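PDB 6GDX: periplasmic divalent cation tolerance protein from Synechococcus elongatus, which is a trimeric PII-like protein of the CutA family, of unsettled function, which may bind copper and possibly carries or signals small molecules. Local coordinates for residues A60-T65 against Q83-K88. Residues are numbered along the deposited sequence; the frame is centred on the assembly and turned at random.
Sequences ACVSIT and QQMSFK
Gln83 bends its side chain back so that OE1 comes 3.1 Å from Ile64 CG2. Gln84 and Thr65 exchange two backbone hydrogen bonds. Gln84 NE2 leaves the pairing to hydrogen-bond Glu111 OE1. Gln84 O takes a second bond, 3.0 Å long, from a water that also binds Ser63 OG and Thr65 OG1. Met85 crosses the Val62 side chain, with CE 3.8 Å from Val62 CG1. Ser86 and Ser63 again bond twice through their backbones. Phe87 lies beside Val62 on the face packed against helix 43-55. Val62 CG1, anti to its own N (chi1 -175°), sits over the ring centre at 3.9 Å, 4° off the normal: a CH-pi contact. Lys88 N donates to Cys61 O, and Lys88 O accepts from Ala60 N at 2.8 Å. The Lys88 chain bends at chi2 (62°) and runs back along the strand, where NZ binds Ser86 OG at 3.0 Å. This is the base of the hairpin in the ferredoxin-like fold. On the polar face Ser63 and Thr65 pack on Ile67 of a second subunit, and Thr65 meets Thr65 of the third. The water thus satisfies hydroxyls enclosed near the subunit interface, while the apolar face can bury under helix 43-55.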
loop_
_atom_site.group_PDB
_atom_site.type_symbol
_atom_site.label_atom_id
_atom_site.label_comp_id
_atom_site.label_asym_id
_atom_site.label_seq_id
_atom_site.Cartn_x
_atom_site.Cartn_y
_atom_site.Cartn_z
ATOM N N ALA B 60 13.635 0.915 9.680
ATOM C CA ALA B 60 13.767 2.322 10.020
ATOM C C ALA B 60 12.500 2.955 10.513
ATOM O O ALA B 60 12.494 3.899 11.323
ATOM C CB ALA B 60 14.275 3.093 8.815
ATOM N N CYS B 61 11.385 2.479 9.963
ATOM C CA CYS B 61 10.037 2.964 10.269
ATOM C C CYS B 61 9.108 1.771 10.119
ATOM O O CYS B 61 9.317 0.947 9.218
ATOM C CB CYS B 61 9.589 4.082 9.319
ATOM S SG CYS B 61 7.885 4.608 9.580
ATOM N N VAL B 62 8.064 1.728 10.932
ATOM C CA VAL B 62 7.001 0.775 10.764
ATOM C C VAL B 62 5.695 1.515 10.889
ATOM O O VAL B 62 5.508 2.244 11.884
ATOM C CB VAL B 62 7.057 -0.349 11.807
ATOM C CG1 VAL B 62 5.997 -1.412 11.536
ATOM C CG2 VAL B 62 8.436 -0.963 11.876
ATOM N N SER B 63 4.801 1.371 9.913
ATOM C CA SER B 63 3.477 1.964 10.024
ATOM C C SER B 63 2.461 0.888 10.335
ATOM O O SER B 63 2.594 -0.296 9.909
ATOM C CB SER B 63 3.105 2.689 8.736
ATOM O OG SER B 63 2.869 1.794 7.672
ATOM N N ILE B 64 1.380 1.296 10.982
ATOM C CA ILE B 64 0.316 0.422 11.417
ATOM C C ILE B 64 -1.008 1.056 11.043
ATOM O O ILE B 64 -1.243 2.233 11.344
ATOM C CB ILE B 64 0.367 0.273 12.942
ATOM C CG1 ILE B 64 1.726 -0.234 13.446
ATOM C CG2 ILE B 64 -0.798 -0.533 13.470
ATOM C CD1 ILE B 64 1.938 -0.034 14.952
ATOM N N THR B 65 -1.896 0.268 10.434
ATOM C CA THR B 65 -3.193 0.711 9.900
ATOM C C THR B 65 -4.268 -0.316 10.362
ATOM O O THR B 65 -4.071 -1.463 10.018
ATOM C CB THR B 65 -3.103 0.679 8.285
ATOM O OG1 THR B 65 -1.969 1.464 7.840
ATOM C CG2 THR B 65 -4.320 1.214 7.679
ATOM N N GLN B 83 -4.408 -5.561 12.093
ATOM C CA GLN B 83 -3.591 -4.372 11.896
ATOM C C GLN B 83 -2.654 -4.687 10.753
ATOM O O GLN B 83 -1.866 -5.647 10.837
ATOM C CB GLN B 83 -2.769 -4.064 13.135
ATOM C CG GLN B 83 -3.639 -3.818 14.373
ATOM C CD GLN B 83 -4.336 -2.477 14.356
ATOM O OE1 GLN B 83 -3.754 -1.468 13.979
ATOM N NE2 GLN B 83 -5.575 -2.449 14.789
ATOM N N GLN B 84 -2.698 -3.893 9.693
ATOM C CA GLN B 84 -1.726 -3.985 8.622
ATOM C C GLN B 84 -0.462 -3.260 9.053
ATOM O O GLN B 84 -0.510 -2.089 9.450
ATOM C CB GLN B 84 -2.277 -3.335 7.347
ATOM C CG GLN B 84 -1.344 -3.379 6.147
ATOM C CD GLN B 84 -1.242 -4.773 5.606
ATOM O OE1 GLN B 84 -2.255 -5.334 5.182
ATOM N NE2 GLN B 84 -0.058 -5.376 5.649
ATOM N N MET B 85 0.665 -3.913 8.894
ATOM C CA MET B 85 1.964 -3.348 9.193
ATOM C C MET B 85 2.808 -3.240 7.943
ATOM O O MET B 85 2.756 -4.132 7.079
ATOM C CB MET B 85 2.670 -4.214 10.228
ATOM C CG MET B 85 1.845 -4.433 11.470
ATOM S SD MET B 85 2.727 -5.358 12.771
ATOM C CE MET B 85 3.926 -4.124 13.240
ATOM N N SER B 86 3.541 -2.150 7.828
ATOM C CA SER B 86 4.469 -1.921 6.732
ATOM C C SER B 86 5.811 -1.537 7.320
ATOM O O SER B 86 5.947 -0.466 7.932
ATOM C CB SER B 86 3.945 -0.823 5.827
ATOM O OG SER B 86 4.900 -0.449 4.878
ATOM N N PHE B 87 6.776 -2.406 7.154
ATOM C CA PHE B 87 8.130 -2.239 7.672
ATOM C C PHE B 87 9.003 -1.691 6.548
ATOM O O PHE B 87 9.154 -2.317 5.485
ATOM C CB PHE B 87 8.733 -3.577 8.122
ATOM C CG PHE B 87 8.067 -4.216 9.319
ATOM C CD1 PHE B 87 6.824 -4.835 9.222
ATOM C CD2 PHE B 87 8.702 -4.240 10.542
ATOM C CE1 PHE B 87 6.231 -5.412 10.322
ATOM C CE2 PHE B 87 8.115 -4.836 11.649
ATOM C CZ PHE B 87 6.893 -5.453 11.535
ATOM N N LYS B 88 9.607 -0.531 6.783
ATOM C CA LYS B 88 10.524 0.098 5.820
ATOM C C LYS B 88 11.932 -0.321 6.172
ATOM O O LYS B 88 12.431 -0.021 7.288
ATOM C CB LYS B 88 10.457 1.617 5.916
ATOM C CG LYS B 88 9.307 2.275 5.265
ATOM C CD LYS B 88 8.001 1.853 5.844
ATOM C CE LYS B 88 6.923 2.826 5.454
ATOM N NZ LYS B 88 5.600 2.305 5.861
HETATM O O HOH W 1 0.456 -0.008 7.577
#